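Long-range contacts in ABC transporter, periplasmic solute-binding protein (Rhizobium meliloti, PDB 4WED), which probably captures a solute such as a peptide or a nickel complex in the periplasm and hands it to its partner ABC transporter: residues V273-A278 and A489-V494; A317-S322 and G329-A334; L366-S371 and L417-T422; G299-A304 and P335-A340; A435-T440 and G447-D452. One frame throughout, in Å; residues are numbered along the deposited sequence.

Interaction 1. Residues V273-A278 and A489-V494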
# COMPACT_ATOMS: atom_id res chain seq x y z
N VAL A 273 -5.01 1.52 0.57
CA VAL A 273 -5.04 1.27 2.00
C VAL A 273 -6.51 1.54 2.40
O VAL A 273 -7.16 2.49 1.93
CB VAL A 273 -4.12 2.26 2.81
CG1 VAL A 273 -4.32 2.16 4.32
CG2 VAL A 273 -2.64 2.03 2.53
N THR A 274 -7.02 0.67 3.28
CA THR A 274 -8.38 0.77 3.74
C THR A 274 -8.36 1.03 5.21
O THR A 274 -7.60 0.40 5.97
CB THR A 274 -9.19 -0.50 3.43
OG1 THR A 274 -8.94 -0.88 2.05
CG2 THR A 274 -10.70 -0.25 3.67
N LEU A 275 -9.17 1.99 5.61
CA LEU A 275 -9.48 2.20 7.01
C LEU A 275 -10.64 1.34 7.34
O LEU A 275 -11.69 1.50 6.75
CB LEU A 275 -9.85 3.65 7.30
CG LEU A 275 -10.27 3.93 8.74
CD1 LEU A 275 -9.07 4.01 9.65
CD2 LEU A 275 -10.99 5.25 8.79
N VAL A 276 -10.47 0.47 8.31
CA VAL A 276 -11.44 -0.58 8.59
C VAL A 276 -11.76 -0.47 10.04
O VAL A 276 -10.86 -0.30 10.86
CB VAL A 276 -10.85 -1.98 8.31
CG1 VAL A 276 -11.90 -3.06 8.51
CG2 VAL A 276 -10.32 -2.06 6.90
N MSE A 277 -13.02 -0.57 10.38
CA MSE A 277 -13.36 -0.69 11.77
C MSE A 277 -13.49 -2.15 12.13
O MSE A 277 -14.03 -2.96 11.37
CB MSE A 277 -14.62 0.05 12.04
CG MSE A 277 -14.74 0.15 13.55
SE MSE A 277 -16.32 1.27 13.92
CE MSE A 277 -17.73 0.08 13.22
N ALA A 278 -12.96 -2.47 13.30
CA ALA A 278 -12.90 -3.79 13.85
C ALA A 278 -13.89 -3.95 14.99
O ALA A 278 -14.21 -2.99 15.70
CB ALA A 278 -11.50 -4.06 14.38
N ALA A 489 -15.86 -3.97 9.36
CA ALA A 489 -16.56 -2.81 8.72
C ALA A 489 -15.57 -1.88 8.01
O ALA A 489 -15.04 -1.01 8.62
CB ALA A 489 -17.42 -2.04 9.74
N PRO A 490 -15.29 -2.11 6.71
CA PRO A 490 -14.46 -1.17 5.96
C PRO A 490 -15.14 0.17 5.86
O PRO A 490 -16.32 0.23 5.70
CB PRO A 490 -14.34 -1.82 4.58
CG PRO A 490 -14.72 -3.25 4.76
CD PRO A 490 -15.72 -3.26 5.88
N LEU A 491 -14.41 1.26 6.05
CA LEU A 491 -15.05 2.57 6.12
C LEU A 491 -14.80 3.36 4.84
O LEU A 491 -15.68 3.48 4.02
CB LEU A 491 -14.53 3.28 7.36
CG LEU A 491 -14.90 2.55 8.66
CD1 LEU A 491 -14.33 3.33 9.82
CD2 LEU A 491 -16.41 2.48 8.78
N VAL A 492 -13.56 3.78 4.62
CA VAL A 492 -13.15 4.48 3.42
C VAL A 492 -11.79 3.95 2.92
O VAL A 492 -11.01 3.36 3.68
CB VAL A 492 -13.00 5.97 3.69
CG1 VAL A 492 -14.36 6.65 3.95
CG2 VAL A 492 -12.06 6.19 4.85
N TYR A 493 -11.54 4.15 1.63
CA TYR A 493 -10.23 4.05 1.07
C TYR A 493 -9.52 5.37 1.31
O TYR A 493 -10.08 6.48 1.16
CB TYR A 493 -10.30 3.68 -0.42
CG TYR A 493 -11.16 2.43 -0.64
CD1 TYR A 493 -10.87 1.26 0.03
CD2 TYR A 493 -12.27 2.44 -1.48
CE1 TYR A 493 -11.63 0.13 -0.12
CE2 TYR A 493 -13.07 1.30 -1.65
CZ TYR A 493 -12.73 0.15 -0.96
OH TYR A 493 -13.45 -1.01 -1.07
N VAL A 494 -8.27 5.26 1.72
CA VAL A 494 -7.47 6.43 2.08
C VAL A 494 -6.84 7.02 0.81
O VAL A 494 -5.95 6.43 0.22
CB VAL A 494 -6.37 6.01 3.07
CG1 VAL A 494 -5.44 7.17 3.41
CG2 VAL A 494 -7.00 5.46 4.34
O HOH W 1 -3.83 4.55 -0.56

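Interaction 2. Residues A317-S322 and G329-A334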
# COMPACT_ATOMS: atom_id res chain seq x y z
N ALA A 317 -15.77 2.73 1.47
CA ALA A 317 -15.35 1.36 1.20
C ALA A 317 -16.55 0.42 1.34
O ALA A 317 -17.28 0.46 2.33
CB ALA A 317 -14.24 0.94 2.14
N GLY A 318 -16.75 -0.37 0.30
CA GLY A 318 -17.59 -1.55 0.38
C GLY A 318 -16.78 -2.81 0.65
O GLY A 318 -17.26 -3.74 1.26
N ASN A 319 -15.55 -2.86 0.19
CA ASN A 319 -14.71 -4.06 0.30
C ASN A 319 -13.50 -3.77 1.15
O ASN A 319 -13.05 -2.62 1.27
CB ASN A 319 -14.25 -4.49 -1.07
CG ASN A 319 -15.39 -4.87 -1.94
OD1 ASN A 319 -16.30 -4.08 -2.15
ND2 ASN A 319 -15.39 -6.09 -2.42
N MSE A 320 -12.96 -4.82 1.76
CA MSE A 320 -11.77 -4.65 2.56
C MSE A 320 -10.67 -4.10 1.73
O MSE A 320 -9.82 -3.38 2.23
CB MSE A 320 -11.32 -5.96 3.15
CG MSE A 320 -10.24 -5.78 4.24
SE MSE A 320 -9.65 -7.61 4.85
CE MSE A 320 -7.96 -7.10 5.77
N PHE A 321 -10.64 -4.45 0.45
CA PHE A 321 -9.59 -3.99 -0.42
C PHE A 321 -10.23 -3.32 -1.61
O PHE A 321 -11.18 -3.87 -2.19
CB PHE A 321 -8.77 -5.14 -0.92
CG PHE A 321 -8.06 -5.86 0.16
CD1 PHE A 321 -7.01 -5.25 0.85
CD2 PHE A 321 -8.41 -7.17 0.47
CE1 PHE A 321 -6.32 -5.92 1.86
CE2 PHE A 321 -7.72 -7.83 1.46
CZ PHE A 321 -6.68 -7.21 2.16
N SER A 322 -9.70 -2.15 -1.97
CA SER A 322 -10.17 -1.47 -3.18
C SER A 322 -9.79 -2.27 -4.43
O SER A 322 -8.94 -3.17 -4.37
CB SER A 322 -9.64 -0.02 -3.27
OG SER A 322 -8.40 0.04 -3.97
N GLY A 329 -11.45 -9.12 -4.95
CA GLY A 329 -12.71 -9.81 -4.80
C GLY A 329 -13.77 -9.23 -5.68
O GLY A 329 -13.62 -8.18 -6.29
N LYS A 330 -14.89 -9.91 -5.74
CA LYS A 330 -16.07 -9.35 -6.35
C LYS A 330 -16.34 -8.00 -5.61
O LYS A 330 -16.37 -7.92 -4.37
CB LYS A 330 -17.18 -10.38 -6.20
CG LYS A 330 -18.57 -9.84 -6.17
CD LYS A 330 -18.98 -9.29 -7.53
CE LYS A 330 -20.49 -9.12 -7.63
NZ LYS A 330 -20.79 -7.72 -8.02
N GLN A 331 -16.45 -6.93 -6.38
CA GLN A 331 -16.57 -5.58 -5.80
C GLN A 331 -18.04 -5.24 -5.54
O GLN A 331 -18.90 -5.46 -6.38
CB GLN A 331 -15.86 -4.53 -6.68
CG GLN A 331 -14.32 -4.60 -6.61
CD GLN A 331 -13.72 -4.06 -5.31
OE1 GLN A 331 -12.92 -4.72 -4.64
NE2 GLN A 331 -14.11 -2.84 -4.94
N PHE A 332 -18.31 -4.75 -4.34
CA PHE A 332 -19.62 -4.29 -3.98
C PHE A 332 -19.61 -2.78 -3.72
O PHE A 332 -18.60 -2.19 -3.31
CB PHE A 332 -20.07 -4.99 -2.71
CG PHE A 332 -20.04 -6.48 -2.80
CD1 PHE A 332 -21.11 -7.17 -3.35
CD2 PHE A 332 -18.95 -7.19 -2.34
CE1 PHE A 332 -21.08 -8.56 -3.44
CE2 PHE A 332 -18.91 -8.58 -2.43
CZ PHE A 332 -19.98 -9.26 -2.98
N ASP A 333 -20.78 -2.19 -3.93
CA ASP A 333 -21.06 -0.82 -3.57
C ASP A 333 -20.86 -0.64 -2.09
O ASP A 333 -21.33 -1.47 -1.28
CB ASP A 333 -22.51 -0.50 -3.87
CG ASP A 333 -22.85 -0.65 -5.33
OD1 ASP A 333 -22.36 0.19 -6.11
OD2 ASP A 333 -23.59 -1.60 -5.69
N ALA A 334 -20.16 0.43 -1.72
CA ALA A 334 -20.12 0.88 -0.35
C ALA A 334 -21.54 1.06 0.19
O ALA A 334 -22.36 1.76 -0.45
CB ALA A 334 -19.35 2.18 -0.24

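Interaction 3. Residues L366-S371 and L417-T422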
# COMPACT_ATOMS: atom_id res chain seq x y z
N LEU A 366 -21.11 0.73 23.46
CA LEU A 366 -19.86 0.23 22.86
C LEU A 366 -18.76 1.26 23.00
O LEU A 366 -19.01 2.46 22.90
CB LEU A 366 -20.07 -0.09 21.41
CG LEU A 366 -21.01 -1.28 21.21
CD1 LEU A 366 -21.53 -1.30 19.79
CD2 LEU A 366 -20.32 -2.60 21.59
N GLU A 367 -17.55 0.78 23.26
CA GLU A 367 -16.40 1.64 23.46
C GLU A 367 -15.51 1.64 22.23
O GLU A 367 -14.91 0.66 21.88
CB GLU A 367 -15.61 1.22 24.69
CG GLU A 367 -14.47 2.18 24.99
CD GLU A 367 -13.48 1.68 26.03
OE1 GLU A 367 -12.61 0.86 25.69
OE2 GLU A 367 -13.55 2.15 27.20
N LEU A 368 -15.44 2.79 21.58
CA LEU A 368 -14.54 3.00 20.48
C LEU A 368 -13.21 3.58 20.99
O LEU A 368 -13.16 4.71 21.51
CB LEU A 368 -15.19 3.94 19.47
CG LEU A 368 -14.33 4.33 18.27
CD1 LEU A 368 -13.56 3.15 17.67
CD2 LEU A 368 -15.23 4.99 17.24
N VAL A 369 -12.15 2.79 20.86
CA VAL A 369 -10.84 3.20 21.29
C VAL A 369 -10.12 3.81 20.10
O VAL A 369 -10.13 3.25 19.01
CB VAL A 369 -10.03 2.04 21.92
CG1 VAL A 369 -8.67 2.54 22.43
CG2 VAL A 369 -10.81 1.43 23.08
N VAL A 370 -9.52 4.99 20.32
CA VAL A 370 -8.81 5.69 19.26
C VAL A 370 -7.51 6.32 19.77
O VAL A 370 -7.40 6.65 20.95
CB VAL A 370 -9.67 6.80 18.64
CG1 VAL A 370 -10.89 6.22 17.93
CG2 VAL A 370 -10.07 7.83 19.69
N SER A 371 -6.54 6.47 18.87
CA SER A 371 -5.33 7.26 19.14
C SER A 371 -5.06 8.21 17.99
O SER A 371 -4.70 7.76 16.91
CB SER A 371 -4.10 6.36 19.33
OG SER A 371 -2.98 7.16 19.67
N LEU A 417 -14.76 -1.60 19.84
CA LEU A 417 -14.49 -1.18 18.46
C LEU A 417 -13.15 -0.44 18.38
O LEU A 417 -12.77 0.29 19.31
CB LEU A 417 -15.55 -0.20 17.96
CG LEU A 417 -16.97 -0.69 18.11
CD1 LEU A 417 -17.97 0.46 18.05
CD2 LEU A 417 -17.28 -1.76 17.05
N GLY A 418 -12.49 -0.57 17.23
CA GLY A 418 -11.22 0.12 16.97
C GLY A 418 -10.91 0.18 15.49
O GLY A 418 -11.57 -0.46 14.68
N PHE A 419 -9.87 0.93 15.15
CA PHE A 419 -9.51 1.19 13.76
C PHE A 419 -8.23 0.55 13.33
O PHE A 419 -7.20 0.65 13.99
CB PHE A 419 -9.37 2.67 13.51
CG PHE A 419 -10.63 3.45 13.76
CD1 PHE A 419 -11.86 2.95 13.36
CD2 PHE A 419 -10.57 4.70 14.32
CE1 PHE A 419 -13.03 3.69 13.57
CE2 PHE A 419 -11.73 5.44 14.54
CZ PHE A 419 -12.95 4.93 14.15
N PHE A 420 -8.28 -0.05 12.16
CA PHE A 420 -7.12 -0.57 11.53
C PHE A 420 -7.01 0.03 10.17
O PHE A 420 -8.00 0.47 9.57
CB PHE A 420 -7.26 -2.07 11.36
CG PHE A 420 -7.20 -2.82 12.65
CD1 PHE A 420 -8.27 -2.82 13.51
CD2 PHE A 420 -6.06 -3.53 12.99
CE1 PHE A 420 -8.21 -3.51 14.71
CE2 PHE A 420 -6.00 -4.22 14.20
CZ PHE A 420 -7.07 -4.21 15.06
N LEU A 421 -5.79 0.03 9.68
CA LEU A 421 -5.44 0.44 8.34
C LEU A 421 -4.80 -0.75 7.72
O LEU A 421 -3.99 -1.35 8.35
CB LEU A 421 -4.42 1.57 8.39
CG LEU A 421 -4.97 2.97 8.70
CD1 LEU A 421 -3.80 3.86 9.02
CD2 LEU A 421 -5.74 3.56 7.57
N THR A 422 -5.18 -1.10 6.50
CA THR A 422 -4.48 -2.13 5.77
C THR A 422 -3.07 -1.68 5.38
O THR A 422 -2.71 -0.52 5.42
CB THR A 422 -5.26 -2.65 4.52
OG1 THR A 422 -5.54 -1.61 3.56
CG2 THR A 422 -6.56 -3.30 4.95
O HOH W 2 -8.32 2.90 16.99

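Interaction 4. Residues G299-A304 and P335-A340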
# COMPACT_ATOMS: atom_id res chain seq x y z
N GLY A 299 -25.36 1.62 9.89
CA GLY A 299 -25.72 2.81 10.68
C GLY A 299 -24.73 3.95 10.54
O GLY A 299 -24.99 5.08 10.94
N ILE A 300 -23.58 3.65 9.94
CA ILE A 300 -22.50 4.61 9.77
C ILE A 300 -22.59 5.22 8.39
O ILE A 300 -23.03 4.54 7.43
CB ILE A 300 -21.17 3.87 9.94
CG1 ILE A 300 -20.93 3.63 11.43
CG2 ILE A 300 -20.02 4.65 9.33
CD1 ILE A 300 -19.79 2.66 11.74
N ASP A 301 -22.19 6.50 8.29
CA ASP A 301 -22.07 7.19 7.00
C ASP A 301 -20.60 7.39 6.57
O ASP A 301 -19.92 8.29 7.02
CB ASP A 301 -22.78 8.52 7.01
CG ASP A 301 -22.93 9.10 5.63
OD1 ASP A 301 -21.94 9.25 4.91
OD2 ASP A 301 -24.06 9.41 5.24
N ARG A 302 -20.15 6.54 5.66
CA ARG A 302 -18.78 6.59 5.18
C ARG A 302 -18.52 7.91 4.49
O ARG A 302 -17.46 8.47 4.61
CB ARG A 302 -18.52 5.42 4.25
CG ARG A 302 -18.29 4.12 4.99
CD ARG A 302 -19.04 2.97 4.37
NE ARG A 302 -18.74 1.73 5.05
CZ ARG A 302 -19.53 1.14 5.93
NH1 ARG A 302 -20.68 1.67 6.25
NH2 ARG A 302 -19.16 0.01 6.50
N ALA A 303 -19.51 8.38 3.76
CA ALA A 303 -19.42 9.65 3.04
C ALA A 303 -19.16 10.84 3.96
O ALA A 303 -18.44 11.75 3.59
CB ALA A 303 -20.69 9.88 2.23
N ALA A 304 -19.75 10.83 5.14
CA ALA A 304 -19.51 11.85 6.15
C ALA A 304 -18.10 11.68 6.73
O ALA A 304 -17.40 12.64 7.03
CB ALA A 304 -20.55 11.73 7.25
N PRO A 335 -21.84 0.47 1.37
CA PRO A 335 -23.16 0.71 1.99
C PRO A 335 -23.49 2.19 2.21
O PRO A 335 -22.66 2.97 2.69
CB PRO A 335 -23.05 0.00 3.34
CG PRO A 335 -21.60 -0.14 3.59
CD PRO A 335 -20.94 -0.26 2.27
N VAL A 336 -24.71 2.55 1.87
CA VAL A 336 -25.24 3.90 2.09
C VAL A 336 -25.93 3.96 3.46
O VAL A 336 -26.73 3.10 3.79
CB VAL A 336 -26.23 4.29 0.94
CG1 VAL A 336 -27.54 3.54 1.07
CG2 VAL A 336 -26.52 5.78 0.92
N ARG A 337 -25.62 4.96 4.27
CA ARG A 337 -26.21 5.05 5.62
C ARG A 337 -27.71 4.73 5.60
O ARG A 337 -28.48 5.37 4.87
CB ARG A 337 -25.96 6.43 6.28
CG ARG A 337 -26.09 6.35 7.79
CD ARG A 337 -26.34 7.64 8.57
NE ARG A 337 -25.99 8.93 7.95
CZ ARG A 337 -26.21 10.12 8.53
NH1 ARG A 337 -25.85 11.26 7.93
NH2 ARG A 337 -26.78 10.19 9.73
N ASP A 338 -28.13 3.75 6.39
CA ASP A 338 -29.56 3.46 6.49
C ASP A 338 -30.00 3.30 7.94
O ASP A 338 -30.04 2.23 8.50
CB ASP A 338 -29.87 2.21 5.66
CG ASP A 338 -31.32 2.10 5.28
OD1 ASP A 338 -32.16 2.52 6.10
OD2 ASP A 338 -31.61 1.59 4.18
N ALA A 339 -30.34 4.41 8.57
CA ALA A 339 -30.72 4.40 9.97
C ALA A 339 -31.95 3.58 10.21
O ALA A 339 -32.09 2.99 11.27
CB ALA A 339 -30.95 5.81 10.48
N ALA A 340 -32.85 3.52 9.24
CA ALA A 340 -34.12 2.82 9.45
C ALA A 340 -33.87 1.32 9.43
O ALA A 340 -34.32 0.57 10.30
CB ALA A 340 -35.15 3.22 8.40
O HOH W 3 -22.17 4.24 5.07

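Interaction 5. Residues A435-T440 and G447-D452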
# COMPACT_ATOMS: atom_id res chain seq x y z
N ALA A 435 -1.68 -11.05 8.28
CA ALA A 435 -1.22 -10.37 9.48
C ALA A 435 -2.38 -9.98 10.39
O ALA A 435 -2.23 -10.03 11.62
CB ALA A 435 -0.41 -9.16 9.12
N LEU A 436 -3.53 -9.61 9.81
CA LEU A 436 -4.62 -9.06 10.59
C LEU A 436 -5.78 -10.02 10.80
O LEU A 436 -6.67 -9.74 11.58
CB LEU A 436 -5.17 -7.79 9.92
CG LEU A 436 -4.18 -6.64 9.68
CD1 LEU A 436 -4.93 -5.48 9.02
CD2 LEU A 436 -3.51 -6.15 10.96
N CYS A 437 -5.78 -11.13 10.07
CA CYS A 437 -6.92 -12.01 10.11
C CYS A 437 -6.63 -13.48 10.42
O CYS A 437 -7.51 -14.16 10.91
CB CYS A 437 -7.69 -11.91 8.81
SG CYS A 437 -8.39 -10.28 8.52
N LEU A 438 -5.42 -13.97 10.17
CA LEU A 438 -5.11 -15.36 10.49
C LEU A 438 -4.77 -15.49 11.99
O LEU A 438 -3.78 -14.91 12.45
CB LEU A 438 -3.96 -15.87 9.61
CG LEU A 438 -3.55 -17.39 9.65
CD1 LEU A 438 -4.48 -18.33 8.90
CD2 LEU A 438 -2.17 -17.56 9.05
N SER A 439 -5.57 -16.25 12.75
CA SER A 439 -5.26 -16.54 14.18
C SER A 439 -3.82 -16.95 14.44
O SER A 439 -3.19 -16.42 15.33
CB SER A 439 -6.14 -17.66 14.77
OG SER A 439 -7.40 -17.16 15.15
N THR A 440 -3.34 -17.94 13.69
CA THR A 440 -2.06 -18.57 13.96
C THR A 440 -0.87 -17.62 13.72
O THR A 440 0.15 -17.78 14.34
CB THR A 440 -1.90 -19.87 13.15
OG1 THR A 440 -2.11 -19.60 11.76
CG2 THR A 440 -2.90 -20.91 13.61
N GLY A 447 -1.71 -6.61 16.25
CA GLY A 447 -3.16 -6.57 16.56
C GLY A 447 -3.98 -7.39 15.52
O GLY A 447 -3.50 -7.66 14.43
N LYS A 448 -5.21 -7.77 15.85
CA LYS A 448 -6.09 -8.53 14.92
C LYS A 448 -7.44 -7.89 14.65
O LYS A 448 -8.21 -7.56 15.57
CB LYS A 448 -6.36 -9.93 15.46
CG LYS A 448 -5.13 -10.79 15.64
CD LYS A 448 -4.75 -11.36 14.29
CE LYS A 448 -3.33 -11.89 14.26
NZ LYS A 448 -3.09 -12.52 12.92
N LEU A 449 -7.75 -7.75 13.38
CA LEU A 449 -9.10 -7.41 12.89
C LEU A 449 -10.16 -8.44 13.29
O LEU A 449 -11.21 -8.11 13.85
CB LEU A 449 -9.07 -7.30 11.37
CG LEU A 449 -9.79 -6.18 10.65
CD1 LEU A 449 -9.59 -4.82 11.28
CD2 LEU A 449 -9.30 -6.17 9.20
N VAL A 450 -9.87 -9.69 13.01
CA VAL A 450 -10.83 -10.73 13.26
C VAL A 450 -10.12 -12.08 13.40
O VAL A 450 -9.26 -12.42 12.60
CB VAL A 450 -11.87 -10.75 12.11
CG1 VAL A 450 -11.18 -10.76 10.75
CG2 VAL A 450 -12.80 -11.94 12.25
N THR A 451 -10.47 -12.84 14.43
CA THR A 451 -9.83 -14.14 14.66
C THR A 451 -10.87 -15.23 14.86
O THR A 451 -11.49 -15.31 15.92
CB THR A 451 -8.89 -14.12 15.88
OG1 THR A 451 -9.54 -13.50 17.01
CG2 THR A 451 -7.60 -13.38 15.53
N ASP A 452 -11.07 -16.04 13.82
CA ASP A 452 -11.91 -17.23 13.94
C ASP A 452 -11.10 -18.44 13.44
O ASP A 452 -11.06 -18.74 12.24
CB ASP A 452 -13.22 -17.06 13.18
CG ASP A 452 -14.29 -18.05 13.62
OD1 ASP A 452 -14.02 -19.04 14.35
OD2 ASP A 452 -15.45 -17.84 13.23
O HOH W 4 -9.07 -16.01 12.00

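Interaction 1. Residues V273-A278 and A489-V494
T274 meets Y493, V276 meets P490 and M277 meets A489 across two antiparallel strands of the central sheet in one lobe of this two-lobed binding protein. A beta bulge at L491-V492, opposite L275, interrupts the second strand. Five backbone hydrogen bonds hold the pair: V494 N to V273 O, L275 N to V492 O, L491 N to L275 O, and a reciprocal pair between M277 and A489. L275 thus uses its N and its O on two successive residues of the bulge, and a psi of -69° at L491 turns its side chain so that CD1 reaches L275 and M277.

Apolar contacts gather on the face of L275, M277 and V492. L491 CD1 sits 4.0 Å from both L275 CD2 and M277 CB, while L275 CB lies alongside V492 CG2 at 4.2 Å. Next to the V494 N to V273 O bond, V273 CG1 lies 4.3 Å from V494 CG2.

On the face of T274, V276 and P490, T274 and Y493 run side by side, with OG1 of T274 in the plane of the ring at its edge, 3.5 Å from Y493 CD1. The T274 hydroxyl is bonded to M320 O, and Y493 OH to N319 O, so both side chains tie the sheet to the loop that covers it. Replacing T274 by valine would probably leave the M320 carbonyl without its hydroxyl donor and cost one of these two ties.

At the far end selenomethionine M277 bends at its last torsion (chi3 66°), and its CE comes back to rest 4.1 Å from A489 CB.

Interaction 2. Residues A317-S322 and G329-A334
N319 reaches across to the backbone around Q331 and bonds it on two sides with one flat amide. Its OD1 accepts from F332 N at 3.0 Å, a fairly straight bond (163° at the hydrogen) made in the carbonyl plane on a lone pair. Its ND2 donates to K330 O at 2.8 Å; that bond is more bent, but the acceptor lies in the plane of the N319 amide. The side chain therefore acts much like a peptide group of a neighbouring strand, and with CG anti to its own carbonyl carbon (chi1 -63°) the amide is directed across the gap. The Q331 amide stacks on it, the two planes 23° apart.

Both segments belong to one long irregular loop between strand 315-316 and helix 339-348, which folds back on itself here without regular secondary structure. A leucine in place of N319 would remove both polar atoms and is likely to leave F332 N and K330 O without these mates, freeing the returning segment to shift.

Packing is close at G318, whose CA lies 3.6 Å from A334 CA; a beta carbon there would run into F332 O. A334 CB rests 3.7 Å from A317 C.

Within 329-334, K330 NZ makes a weak bond to Q331 O at 3.4 Å. Other groups of the loop find partners beyond it. S322 OG is bonded to G271 O, K330 N donates to Q476 OE1, and the F332 ring takes part in a cation-pi contact with R483.

Interaction 3. Residues L366-S371 and L417-T422
L366 begins the contact, its CB lying 4.0 Å from L417 CD1. At E367 the backbone takes over: its carbonyl O accepts from L417 N at 3.0 Å, while its carboxylate turns to a salt bridge with R399. L368 follows, bridged to L417 by the bonds of the residues before and after it, as in a parallel pair. Its CG stands anti to the backbone N (chi1 177°), which carries the branched end across to F419. There CD1 makes a CH-pi contact over one face of the ring, 4.2 Å from the centroid and 20° off the normal, and CD2 meets the rim at CZ. The two side chains cross at about a right angle.

V369 N completes the bridge by donating to L417 O at 3.0 Å. Beyond this single bridge the strands separate, at 31° to each other, and a water donates to V369 O and accepts from F419 N, continuing the link. V370 then lies alongside F419, with CG1 3.6 Å from CE2.

The bridge links two sheets. Strand 362-370, helix 378-392 and strand 395-400 form a beta-alpha-beta crossover, and the helix lies against L368, V370 and F419. Strand 417-421 pairs antiparallel with 274-279, so that F419 also packs on M277, while L417 reaches both F279 and L396.

Interaction 4. Residues G299-A304 and P335-A340
D301 and R337 bring their CA atoms to 4.9 Å where the two chain segments pass, each about to enter a helix. D301 is the N-cap of helix 302-310 and D338 that of helix 339-348, so the contact joins two capped helix starts. The backbone of D338 is hydrogen-bonded to I298, just before the first segment. Between the segments one water is held by four bonds: it donates to I300 O and P335 O and accepts from R302 N and R302 NH1, linking the two backbones.

The D301 carboxylate divides its oxygens. OD1 caps the helix by accepting from A304 N at 2.7 Å, the donor coming from above the carboxylate plane. OD2 lies at the edge of the R337 guanidinium, in its plane, and receives NE in a weak hydrogen bond of 3.4 Å that is part of a salt bridge. The two planes stand 77° apart, so the groups do not pair flat. The helix start and the arginine together would probably favour the charged form of D301. R337 reaches this place by a bend at chi3 (-21°), and on the way its CG passes 3.6 Å from both G299 O and I300 O.

R302 points to the other side of the contact. Its NE donates to P490 O and its NH1 to S297 O, bonds that fix the guanidinium so that it offers a face to the second segment. P335 covers that face, its CG 3.4 Å from R302 CZ and 3.3 Å from R302 NH1.

Interaction 5. Residues A435-T440 and G447-D452
K448 lies across the end of helix 430-437 with its ammonium among backbone carbonyls. The chain bends at chi2 (-80°), passes CD 3.7 Å from L436 O, and brings NZ to A435 O at 2.9 Å, with a very short, less certain approach to L438 O. In the A435 bond NZ stands above the carbonyl plane rather than on a lone pair. A third acceptor, F441 O, lies just beyond the segment.

Next to it L436 O takes two weak bonds, from L449 N and from V450 N, the latter at 3.5 Å. On the buried side the L436 and L449 side chains meet through their CB atoms, 4.2 Å apart. C437 SG also touches L449 CB, and comes nearer to V450, 3.6 Å from CG1, the branch placed between the backbone N and carbonyl carbon of V450. Farther on, S439 OG packs against T451 CB at 3.5 Å, and a water bridges C437 O to D452 N.

The carbonyls at the C-terminal end of a helix, left without partners in the next turn, are characteristically met by donors from outside it; here the returning loop brings the K448 ammonium and two weakly bonded amides, with a water meeting C437 O.

Interaction 1 is the buried core, a bulged strand pair held by five backbone bonds. Interaction 3 is buried too and uses the same sheet, since strands 274-279 and 417-421 are neighbours in it, but has a single bridge and leans on apolar and CH-pi packing. Interactions 2 and 4 are only partly buried and rely on polar side chains: an asparagine amide in one, capping aspartates and arginines in the other. Both touch residues 489-494, through L491 O with A317 N and P490 O with R302 NE. Interaction 5 packs beside interaction 2 on the T274/V276 face, through L449 on A278 and F420; its centre is about 26 Å from that of interaction 4.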